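Local coordinates for protein URE2 (Lodderomyces elongisporus NRRL YB-4239, PDB 4EXJ) that is of unknown function but belongs to the glutathione S-transferase superfamily and may, like yeast Ure2, take part in transcription regulation, at residues V135-A144 against I184-V195. Numbering follows the deposited sequence.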
ATOM      1  N   VAL B 135      -8.019  15.144   3.131  1.00 25.93           N
ATOM      2  CA  VAL B 135      -8.511  13.901   3.739  1.00 24.22           C
ATOM      3  C   VAL B 135      -9.981  13.641   3.458  1.00 26.66           C
ATOM      4  O   VAL B 135     -10.391  12.519   3.164  1.00 26.06           O
ATOM      5  CB  VAL B 135      -8.247  13.887   5.231  1.00 25.34           C
ATOM      6  CG1 VAL B 135      -8.884  12.670   5.875  1.00 29.54           C
ATOM      7  CG2 VAL B 135      -6.745  13.883   5.455  1.00 25.70           C
ATOM      8  N   LEU B 136     -10.783  14.685   3.532  1.00 26.21           N
ATOM      9  CA  LEU B 136     -12.198  14.526   3.234  1.00 26.54           C
ATOM     10  C   LEU B 136     -12.422  14.061   1.777  1.00 28.90           C
ATOM     11  O   LEU B 136     -13.196  13.133   1.513  1.00 26.02           O
ATOM     12  CB  LEU B 136     -12.916  15.841   3.512  1.00 31.50           C
ATOM     13  CG  LEU B 136     -14.430  15.753   3.616  1.00 33.09           C
ATOM     14  CD1 LEU B 136     -14.904  14.741   4.689  1.00 31.82           C
ATOM     15  CD2 LEU B 136     -14.969  17.158   3.920  1.00 43.94           C
ATOM     16  N   SER B 137     -11.718  14.677   0.833  1.00 27.15           N
ATOM     17  CA  SER B 137     -11.829  14.278  -0.572  0.50 27.85           C
ATOM     18  C   SER B 137     -11.314  12.854  -0.762  1.00 28.80           C
ATOM     19  O   SER B 137     -11.837  12.096  -1.583  1.00 27.84           O
ATOM     20  CB  SER B 137     -11.054  15.236  -1.476  0.50 32.90           C
ATOM     21  OG  SER B 137     -11.491  16.572  -1.303  0.50 31.22           O
ATOM     22  N   SER B 138     -10.275  12.495  -0.003  1.00 27.26           N
ATOM     23  CA  SER B 138      -9.755  11.118  -0.084  1.00 25.67           C
ATOM     24  C   SER B 138     -10.780  10.101   0.419  1.00 25.03           C
ATOM     25  O   SER B 138     -10.900   9.003  -0.128  1.00 26.03           O
ATOM     26  CB  SER B 138      -8.436  10.967   0.682  1.00 30.61           C
ATOM     27  OG  SER B 138      -7.416  11.704   0.041  1.00 34.32           O
ATOM     28  N   PHE B 139     -11.525  10.449   1.469  1.00 23.41           N
ATOM     29  CA  PHE B 139     -12.564   9.553   1.966  1.00 21.05           C
ATOM     30  C   PHE B 139     -13.680   9.445   0.928  1.00 24.62           C
ATOM     31  O   PHE B 139     -14.224   8.385   0.699  1.00 22.44           O
ATOM     32  CB  PHE B 139     -13.199  10.116   3.240  1.00 22.36           C
ATOM     33  CG  PHE B 139     -12.485   9.732   4.509  1.00 25.80           C
ATOM     34  CD1 PHE B 139     -12.226   8.398   4.806  1.00 23.94           C
ATOM     35  CD2 PHE B 139     -12.140  10.699   5.442  1.00 28.23           C
ATOM     36  CE1 PHE B 139     -11.596   8.027   5.979  1.00 28.93           C
ATOM     37  CE2 PHE B 139     -11.479  10.342   6.639  1.00 29.71           C
ATOM     38  CZ  PHE B 139     -11.208   9.015   6.906  1.00 30.76           C
ATOM     39  N   GLU B 140     -14.044  10.574   0.348  1.00 27.29           N
ATOM     40  CA  GLU B 140     -15.080  10.576  -0.679  1.00 27.92           C
ATOM     41  C   GLU B 140     -14.737   9.604  -1.814  1.00 28.26           C
ATOM     42  O   GLU B 140     -15.600   8.838  -2.284  1.00 26.99           O
ATOM     43  CB  GLU B 140     -15.255  11.989  -1.219  1.00 32.01           C
ATOM     44  CG  GLU B 140     -15.906  12.907  -0.192  1.00 34.25           C
ATOM     45  CD  GLU B 140     -17.367  12.544   0.051  1.00 58.97           C
ATOM     46  OE1 GLU B 140     -17.891  11.662  -0.665  1.00 63.44           O
ATOM     47  OE2 GLU B 140     -17.994  13.142   0.953  1.00 60.37           O
ATOM     48  N   LYS B 141     -13.478   9.639  -2.247  1.00 28.64           N
ATOM     49  CA  LYS B 141     -13.011   8.742  -3.309  1.00 28.99           C
ATOM     50  C   LYS B 141     -13.029   7.288  -2.887  1.00 28.40           C
ATOM     51  O   LYS B 141     -13.441   6.417  -3.663  1.00 25.28           O
ATOM     52  CB  LYS B 141     -11.579   9.082  -3.732  1.00 29.75           C
ATOM     53  CG  LYS B 141     -11.479  10.264  -4.685  1.00 41.40           C
ATOM     54  CD  LYS B 141     -10.027  10.642  -4.959  1.00 55.24           C
ATOM     55  CE  LYS B 141      -9.938  11.983  -5.693  1.00 69.28           C
ATOM     56  NZ  LYS B 141      -8.554  12.547  -5.703  1.00 69.68           N
ATOM     57  N   VAL B 142     -12.514   7.011  -1.686  1.00 22.53           N
ATOM     58  CA  VAL B 142     -12.452   5.631  -1.229  1.00 20.45           C
ATOM     59  C   VAL B 142     -13.856   5.036  -1.062  1.00 20.81           C
ATOM     60  O   VAL B 142     -14.086   3.888  -1.413  1.00 23.09           O
ATOM     61  CB  VAL B 142     -11.530   5.461   0.043  1.00 22.97           C
ATOM     62  CG1 VAL B 142     -12.243   5.778   1.322  1.00 27.45           C
ATOM     63  CG2 VAL B 142     -10.943   4.047   0.110  1.00 30.58           C
ATOM     64  N   PHE B 143     -14.805   5.827  -0.549  1.00 23.68           N
ATOM     65  CA  PHE B 143     -16.144   5.311  -0.349  1.00 23.50           C
ATOM     66  C   PHE B 143     -16.870   5.094  -1.676  1.00 21.72           C
ATOM     67  O   PHE B 143     -17.580   4.103  -1.809  1.00 24.50           O
ATOM     68  CB  PHE B 143     -16.963   6.203   0.609  1.00 20.98           C
ATOM     69  CG  PHE B 143     -16.462   6.151   2.033  1.00 22.94           C
ATOM     70  CD1 PHE B 143     -16.133   4.936   2.607  1.00 27.66           C
ATOM     71  CD2 PHE B 143     -16.295   7.304   2.772  1.00 31.54           C
ATOM     72  CE1 PHE B 143     -15.657   4.867   3.910  1.00 35.37           C
ATOM     73  CE2 PHE B 143     -15.801   7.234   4.078  1.00 32.81           C
ATOM     74  CZ  PHE B 143     -15.499   6.011   4.632  1.00 28.26           C
ATOM     75  N   ALA B 144     -16.638   5.973  -2.648  1.00 24.35           N
ATOM     76  CA  ALA B 144     -17.232   5.777  -3.988  1.00 26.54           C
ATOM     77  C   ALA B 144     -16.751   4.452  -4.574  1.00 27.59           C
ATOM     78  O   ALA B 144     -17.524   3.690  -5.153  1.00 25.98           O
ATOM     79  CB  ALA B 144     -16.909   6.919  -4.915  1.00 26.86           C
ATOM     80  N   ILE B 184     -14.148  16.112   9.595  1.00 24.59           N
ATOM     81  CA  ILE B 184     -13.981  15.252   8.414  1.00 26.48           C
ATOM     82  C   ILE B 184     -14.847  13.999   8.488  1.00 28.78           C
ATOM     83  O   ILE B 184     -14.593  13.016   7.818  1.00 28.43           O
ATOM     84  CB  ILE B 184     -12.507  14.908   8.172  1.00 26.67           C
ATOM     85  CG1 ILE B 184     -11.886  14.338   9.445  1.00 32.23           C
ATOM     86  CG2 ILE B 184     -11.750  16.179   7.708  1.00 30.80           C
ATOM     87  CD1 ILE B 184     -10.439  13.886   9.282  1.00 37.71           C
ATOM     88  N   TRP B 185     -15.898  14.057   9.295  1.00 25.35           N
ATOM     89  CA  TRP B 185     -16.856  12.968   9.399  1.00 25.29           C
ATOM     90  C   TRP B 185     -17.750  12.906   8.172  1.00 25.99           C
ATOM     91  O   TRP B 185     -18.196  13.934   7.646  1.00 29.48           O
ATOM     92  CB  TRP B 185     -17.715  13.164  10.655  1.00 25.69           C
ATOM     93  CG  TRP B 185     -18.855  12.230  10.768  1.00 26.07           C
ATOM     94  CD1 TRP B 185     -20.196  12.558  10.776  1.00 25.93           C
ATOM     95  CD2 TRP B 185     -18.794  10.803  10.907  1.00 26.58           C
ATOM     96  NE1 TRP B 185     -20.954  11.414  10.896  1.00 26.33           N
ATOM     97  CE2 TRP B 185     -20.121  10.330  10.982  1.00 28.52           C
ATOM     98  CE3 TRP B 185     -17.742   9.876  10.972  1.00 27.50           C
ATOM     99  CZ2 TRP B 185     -20.424   8.976  11.113  1.00 26.65           C
ATOM    100  CZ3 TRP B 185     -18.050   8.532  11.100  1.00 29.75           C
ATOM    101  CH2 TRP B 185     -19.372   8.098  11.171  1.00 31.06           C
ATOM    102  N   ILE B 186     -18.001  11.676   7.726  1.00 23.79           N
ATOM    103  CA  ILE B 186     -18.984  11.411   6.693  1.00 26.95           C
ATOM    104  C   ILE B 186     -19.884  10.314   7.217  1.00 25.38           C
ATOM    105  O   ILE B 186     -19.417   9.257   7.639  1.00 26.81           O
ATOM    106  CB  ILE B 186     -18.325  10.897   5.408  1.00 25.22           C
ATOM    107  CG1 ILE B 186     -17.449  11.967   4.771  1.00 26.40           C
ATOM    108  CG2 ILE B 186     -19.406  10.418   4.399  1.00 29.72           C
ATOM    109  CD1 ILE B 186     -16.560  11.400   3.699  1.00 34.56           C
ATOM    110  N   ASP B 187     -21.194  10.541   7.177  1.00 26.75           N
ATOM    111  CA  ASP B 187     -22.135   9.498   7.530  1.00 29.94           C
ATOM    112  C   ASP B 187     -22.442   8.666   6.285  1.00 29.35           C
ATOM    113  O   ASP B 187     -22.882   9.222   5.268  1.00 32.49           O
ATOM    114  CB  ASP B 187     -23.427  10.120   8.080  1.00 32.32           C
ATOM    115  CG  ASP B 187     -24.286   9.112   8.813  1.00 37.56           C
ATOM    116  OD1 ASP B 187     -24.634   8.080   8.214  1.00 43.76           O
ATOM    117  OD2 ASP B 187     -24.601   9.342  10.001  1.00 57.46           O
ATOM    118  N   LEU B 188     -22.194   7.352   6.346  1.00 27.02           N
ATOM    119  CA  LEU B 188     -22.334   6.512   5.155  1.00 28.09           C
ATOM    120  C   LEU B 188     -23.775   6.148   4.881  1.00 33.41           C
ATOM    121  O   LEU B 188     -24.123   5.809   3.757  1.00 33.72           O
ATOM    122  CB  LEU B 188     -21.573   5.203   5.301  1.00 33.66           C
ATOM    123  CG  LEU B 188     -20.076   5.278   5.519  1.00 29.84           C
ATOM    124  CD1 LEU B 188     -19.545   3.841   5.394  1.00 29.89           C
ATOM    125  CD2 LEU B 188     -19.425   6.182   4.489  1.00 32.40           C
ATOM    126  N   LYS B 189     -24.599   6.165   5.919  1.00 35.54           N
ATOM    127  CA  LYS B 189     -25.978   5.680   5.762  1.00 42.99           C
ATOM    128  C   LYS B 189     -26.648   6.292   4.554  1.00 44.79           C
ATOM    129  O   LYS B 189     -27.331   5.605   3.800  1.00 50.74           O
ATOM    130  CB  LYS B 189     -26.813   5.982   7.006  1.00 39.70           C
ATOM    131  CG  LYS B 189     -26.489   5.109   8.197  1.00 40.58           C
ATOM    132  CD  LYS B 189     -27.433   5.436   9.350  1.00 48.15           C
ATOM    133  CE  LYS B 189     -26.720   5.397  10.694  1.00 58.68           C
ATOM    134  NZ  LYS B 189     -25.773   6.539  10.842  1.00 60.67           N
ATOM    135  N   GLU B 190     -26.426   7.588   4.377  1.00 49.32           N
ATOM    136  CA  GLU B 190     -27.091   8.380   3.353  1.00 55.80           C
ATOM    137  C   GLU B 190     -26.569   8.146   1.934  1.00 51.61           C
ATOM    138  O   GLU B 190     -27.337   7.783   1.044  1.00 54.00           O
ATOM    139  CB  GLU B 190     -26.968   9.861   3.711  1.00 57.94           C
ATOM    140  CG  GLU B 190     -27.310  10.165   5.167  1.00 69.69           C
ATOM    141  CD  GLU B 190     -26.726  11.481   5.650  1.00 83.21           C
ATOM    142  OE1 GLU B 190     -26.896  11.801   6.847  1.00 86.78           O
ATOM    143  OE2 GLU B 190     -26.095  12.194   4.840  1.00 85.70           O
ATOM    144  N   ASN B 191     -25.272   8.350   1.716  1.00 44.37           N
ATOM    145  CA  ASN B 191     -24.748   8.332   0.346  1.00 40.64           C
ATOM    146  C   ASN B 191     -24.040   7.052  -0.088  1.00 35.86           C
ATOM    147  O   ASN B 191     -23.792   6.866  -1.266  1.00 40.29           O
ATOM    148  CB  ASN B 191     -23.839   9.538   0.085  1.00 45.36           C
ATOM    149  CG  ASN B 191     -24.602  10.844   0.052  1.00 53.03           C
ATOM    150  OD1 ASN B 191     -24.477  11.671   0.958  1.00 52.51           O
ATOM    151  ND2 ASN B 191     -25.417  11.026  -0.980  1.00 51.58           N
ATOM    152  N   PHE B 192     -23.723   6.175   0.858  1.00 32.45           N
ATOM    153  CA  PHE B 192     -22.981   4.954   0.538  1.00 27.95           C
ATOM    154  C   PHE B 192     -23.628   3.733   1.192  1.00 30.30           C
ATOM    155  O   PHE B 192     -23.058   3.077   2.084  1.00 28.23           O
ATOM    156  CB  PHE B 192     -21.495   5.106   0.940  1.00 26.59           C
ATOM    157  CG  PHE B 192     -20.824   6.316   0.346  1.00 23.24           C
ATOM    158  CD1 PHE B 192     -20.413   6.319  -0.995  1.00 23.49           C
ATOM    159  CD2 PHE B 192     -20.582   7.461   1.113  1.00 25.71           C
ATOM    160  CE1 PHE B 192     -19.800   7.407  -1.545  1.00 26.79           C
ATOM    161  CE2 PHE B 192     -19.944   8.571   0.546  1.00 26.88           C
ATOM    162  CZ  PHE B 192     -19.564   8.542  -0.794  1.00 26.29           C
ATOM    163  N   PRO B 193     -24.854   3.408   0.764  1.00 29.92           N
ATOM    164  CA  PRO B 193     -25.629   2.355   1.424  1.00 31.69           C
ATOM    165  C   PRO B 193     -25.025   0.959   1.316  1.00 29.15           C
ATOM    166  O   PRO B 193     -25.158   0.173   2.246  1.00 30.74           O
ATOM    167  CB  PRO B 193     -26.995   2.412   0.703  1.00 33.51           C
ATOM    168  CG  PRO B 193     -26.735   3.168  -0.561  1.00 34.02           C
ATOM    169  CD  PRO B 193     -25.659   4.154  -0.220  1.00 32.71           C
ATOM    170  N   ASN B 194     -24.360   0.653   0.206  1.00 29.75           N
ATOM    171  CA  ASN B 194     -23.696  -0.635   0.088  1.00 29.65           C
ATOM    172  C   ASN B 194     -22.574  -0.775   1.120  1.00 26.06           C
ATOM    173  O   ASN B 194     -22.401  -1.850   1.702  1.00 26.85           O
ATOM    174  CB  ASN B 194     -23.095  -0.847  -1.297  1.00 29.63           C
ATOM    175  CG  ASN B 194     -24.135  -0.900  -2.401  1.00 46.09           C
ATOM    176  OD1 ASN B 194     -25.322  -1.092  -2.152  1.00 37.86           O
ATOM    177  ND2 ASN B 194     -23.678  -0.742  -3.638  1.00 37.55           N
ATOM    178  N   VAL B 195     -21.797   0.296   1.304  1.00 27.74           N
ATOM    179  CA  VAL B 195     -20.699   0.232   2.270  1.00 26.53           C
ATOM    180  C   VAL B 195     -21.251   0.128   3.679  1.00 27.35           C
ATOM    181  O   VAL B 195     -20.737  -0.619   4.500  1.00 24.94           O
ATOM    182  CB  VAL B 195     -19.744   1.423   2.143  1.00 24.11           C
ATOM    183  CG1 VAL B 195     -18.545   1.243   3.125  1.00 26.42           C
ATOM    184  CG2 VAL B 195     -19.290   1.568   0.679  1.00 25.66           C
TER
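From the CA of Leu136, 5.5 Å from that of Ile184, to the CA of Phe143, 6.9 Å from that of Phe192, the segment 184-195 follows one side of helix 129-149 in the same chain direction, with no hydrogen bond between the two segments. Phe143 buries more surface than any other residue here. Leu188 CD2 sits over the centre of the Phe143 ring as a CH-pi contact, 3.6 Å from the centroid and 7° off the normal, while Val142 CG1 covers the opposite face and Ile186 CD1 lies at the edge. Phe143 in turn sets its CB 3.5 Å from the centroid of the Phe192 ring, almost on the normal; the two rings are oblique, planes at 45°. In this mainly helical C-terminal domain of the glutathione S-transferase fold, the segment leads from near the end of helix 163-179 to helix 193-203. Asp187 is the N-cap of the short, weakly bonded helix about 188-191, its OD1 accepting from Lys189 N at 3.0 Å, and Glu147, farther along helix 129-149, accepts from the backbone N of Asn194 and Val195. Ile186 inserts CD1 against Phe139 CB, 3.6 Å away. Glu140, bent at chi2 (-69°), lays OE2 beside the same methyl and brings OE1 within 3.5 Å of Phe192 CZ, in the plane of that ring at its edge. At the other end Leu136 CD1 reaches Ile186 CG1 at 3.8 Å, and Val135 CG1 meets Ile184 CD1.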